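Local structure of xylose isomerase-like TIM barrel domain-containing protein (Thermus thermophilus, 3AYV) at residues A[72-75]-A[76-80]. The protein is of unknown function but binds zinc ions in a xylose isomerase-like TIM barrel, and may act in protection against oxidative stress or as a DNA-repair endonuclease. Residues are numbered along the deposited sequence; the frame is centred on the assembly and turned at random.
Sequences GLTL and RRLLF
L73 O accepts the shortest hydrogen bond here, from R77 N at 2.8 Å. Both residues belong to helix 68-87 of the TIM barrel, the helix of the beta-alpha-beta crossover from strand 52-55 to strand 92-96. The same i to i+4 bonding joins R76 N to G72 O, L78 N to T74 O and L79 N to L75 O. Side chains one turn apart then pair on different sides of the helix. L73 meets both arginines. Its CD1 lies over the centre of the R77 guanidinium, 4.0 Å from R77 CZ, so a methyl group packs on the flat face. R77 starts with CG anti to the carbonyl carbon (chi1 -72°) and bends at chi2 (-77°), which brings the guanidinium to this methyl. R77 also touches P32 and L61 in nearby loops. An alanine in place of R77 would probably leave L73 CD1 without its flat cover and lose the packing on both loops. R76 folds back along the helix instead. A bend at chi3 (-55°) sets one guanidinium face over backbone, with L73 CA 3.7 Å from R76 NH2 and G72 O on the same face, both toward the rim. L75 and L79 form an apolar pair facing helix 120-129. L75 meets L121 and V122 there, and L79 meets R125. T74 is buried. Its OG1 is hydrogen-bonded to V70 O one turn back in the helix, and to D62 N of the preceding loop, which ties the helix to that loop. L78 is also buried; its side chain is about 8 Å from those of the zinc ligands H55 and H96. Its CG sits 3.3 Å from T74 O. Where L75 and L79 cross, L75 CG comes within 3.8 Å of L79 CD1.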
ATOM      1  N   GLY A  72      -5.400 -10.822 -17.630  1.00 11.31           N
ATOM      2  CA  GLY A  72      -4.317 -10.405 -18.532  1.00 12.96           C
ATOM      3  C   GLY A  72      -3.887  -8.959 -18.293  1.00 12.71           C
ATOM      4  O   GLY A  72      -2.688  -8.646 -18.162  1.00 12.10           O
ATOM      5  N   LEU A  73      -4.873  -8.066 -18.244  1.00 12.10           N
ATOM      6  CA  LEU A  73      -4.635  -6.648 -17.977  1.00 12.11           C
ATOM      7  C   LEU A  73      -3.954  -6.424 -16.610  1.00 11.53           C
ATOM      8  O   LEU A  73      -3.000  -5.612 -16.488  1.00 10.56           O
ATOM      9  CB  LEU A  73      -5.961  -5.870 -18.042  1.00 11.02           C
ATOM     10  CG  LEU A  73      -5.816  -4.374 -17.723  1.00 13.16           C
ATOM     11  CD1 LEU A  73      -5.022  -3.555 -18.804  1.00 14.11           C
ATOM     12  CD2 LEU A  73      -7.192  -3.741 -17.468  1.00 13.96           C
ATOM     13  N   THR A  74      -4.451  -7.143 -15.596  1.00 10.16           N
ATOM     14  CA  THR A  74      -3.921  -7.038 -14.231  1.00 10.14           C
ATOM     15  C   THR A  74      -2.432  -7.405 -14.208  1.00 10.97           C
ATOM     16  O   THR A  74      -1.614  -6.672 -13.641  1.00 10.44           O
ATOM     17  CB  THR A  74      -4.693  -7.947 -13.235  1.00  9.82           C
ATOM     18  OG1 THR A  74      -6.078  -7.556 -13.239  1.00  9.56           O
ATOM     19  CG2 THR A  74      -4.175  -7.753 -11.808  1.00 10.26           C
ATOM     20  N   LEU A  75      -2.108  -8.532 -14.829  1.00 10.74           N
ATOM     21  CA  LEU A  75      -0.706  -8.937 -14.913  1.00 12.03           C
ATOM     22  C   LEU A  75       0.146  -7.871 -15.607  1.00 11.98           C
ATOM     23  O   LEU A  75       1.206  -7.496 -15.065  1.00 12.21           O
ATOM     24  CB  LEU A  75      -0.558 -10.311 -15.575  1.00 12.54           C
ATOM     25  CG  LEU A  75       0.861 -10.901 -15.581  1.00 14.30           C
ATOM     26  CD1 LEU A  75       1.391 -11.043 -14.140  1.00 12.12           C
ATOM     27  CD2 LEU A  75       0.831 -12.259 -16.311  1.00 16.15           C
ATOM     28  N   ARG A  76      -0.318  -7.366 -16.758  1.00 12.22           N
ATOM     29  CA  ARG A  76       0.410  -6.299 -17.487  1.00 13.53           C
ATOM     30  C   ARG A  76       0.594  -5.034 -16.638  1.00 13.35           C
ATOM     31  O   ARG A  76       1.697  -4.440 -16.612  1.00 12.84           O
ATOM     32  CB  ARG A  76      -0.252  -5.969 -18.839  1.00 13.38           C
ATOM     33  CG  ARG A  76      -0.155  -7.072 -19.890  1.00 17.78           C
ATOM     34  CD  ARG A  76      -0.664  -6.632 -21.303  1.00 23.33           C
ATOM     35  NE  ARG A  76      -2.035  -6.090 -21.371  1.00 24.79           N
ATOM     36  CZ  ARG A  76      -3.137  -6.828 -21.569  1.00 23.43           C
ATOM     37  NH1 ARG A  76      -3.069  -8.149 -21.670  1.00 24.55           N
ATOM     38  NH2 ARG A  76      -4.323  -6.245 -21.626  1.00 25.02           N
ATOM     39  N   ARG A  77      -0.463  -4.636 -15.922  1.00 12.41           N
ATOM     40  CA  ARG A  77      -0.422  -3.464 -15.040  1.00 12.91           C
ATOM     41  C   ARG A  77       0.607  -3.603 -13.895  1.00 13.65           C
ATOM     42  O   ARG A  77       1.361  -2.634 -13.590  1.00 13.58           O
ATOM     43  CB  ARG A  77      -1.815  -3.184 -14.448  1.00 13.26           C
ATOM     44  CG  ARG A  77      -2.825  -2.621 -15.460  1.00 13.52           C
ATOM     45  CD  ARG A  77      -2.567  -1.166 -15.719  1.00 17.38           C
ATOM     46  NE  ARG A  77      -3.567  -0.521 -16.581  1.00 16.49           N
ATOM     47  CZ  ARG A  77      -3.335  -0.059 -17.803  1.00 18.44           C
ATOM     48  NH1 ARG A  77      -2.129  -0.190 -18.363  1.00 19.95           N
ATOM     49  NH2 ARG A  77      -4.306   0.553 -18.463  1.00 16.82           N
ATOM     50  N   LEU A  78       0.621  -4.768 -13.235  1.00 12.46           N
ATOM     51  CA  LEU A  78       1.563  -4.991 -12.148  1.00 12.45           C
ATOM     52  C   LEU A  78       3.026  -5.021 -12.655  1.00 13.06           C
ATOM     53  O   LEU A  78       3.897  -4.380 -12.069  1.00 12.82           O
ATOM     54  CB  LEU A  78       1.245  -6.286 -11.388  1.00 12.63           C
ATOM     55  CG  LEU A  78      -0.122  -6.263 -10.680  1.00 11.80           C
ATOM     56  CD1 LEU A  78      -0.322  -7.595  -9.988  1.00 11.10           C
ATOM     57  CD2 LEU A  78      -0.182  -5.112  -9.641  1.00 13.70           C
ATOM     58  N   LEU A  79       3.257  -5.740 -13.739  1.00 13.19           N
ATOM     59  CA  LEU A  79       4.612  -5.871 -14.321  1.00 13.81           C
ATOM     60  C   LEU A  79       5.158  -4.531 -14.852  1.00 14.90           C
ATOM     61  O   LEU A  79       6.316  -4.164 -14.569  1.00 14.57           O
ATOM     62  CB  LEU A  79       4.624  -6.953 -15.397  1.00 13.59           C
ATOM     63  CG  LEU A  79       4.385  -8.396 -14.913  1.00 12.30           C
ATOM     64  CD1 LEU A  79       4.279  -9.316 -16.133  1.00 12.27           C
ATOM     65  CD2 LEU A  79       5.491  -8.875 -13.970  1.00 15.35           C
ATOM     66  N   PHE A  80       4.322  -3.781 -15.556  1.00 15.10           N
ATOM     67  CA  PHE A  80       4.746  -2.481 -16.075  1.00 17.01           C
ATOM     68  C   PHE A  80       4.965  -1.485 -14.945  1.00 15.97           C
ATOM     69  O   PHE A  80       5.979  -0.759 -14.926  1.00 16.53           O
ATOM     70  CB  PHE A  80       3.780  -1.941 -17.130  1.00 18.46           C
ATOM     71  CG  PHE A  80       4.399  -0.873 -18.007  1.00 23.41           C
ATOM     72  CD1 PHE A  80       5.699  -1.035 -18.498  1.00 28.97           C
ATOM     73  CD2 PHE A  80       3.715   0.289 -18.299  1.00 27.82           C
ATOM     74  CE1 PHE A  80       6.294  -0.049 -19.294  1.00 31.39           C
ATOM     75  CE2 PHE A  80       4.298   1.283 -19.109  1.00 28.42           C
ATOM     76  CZ  PHE A  80       5.572   1.116 -19.596  1.00 29.49           C
TER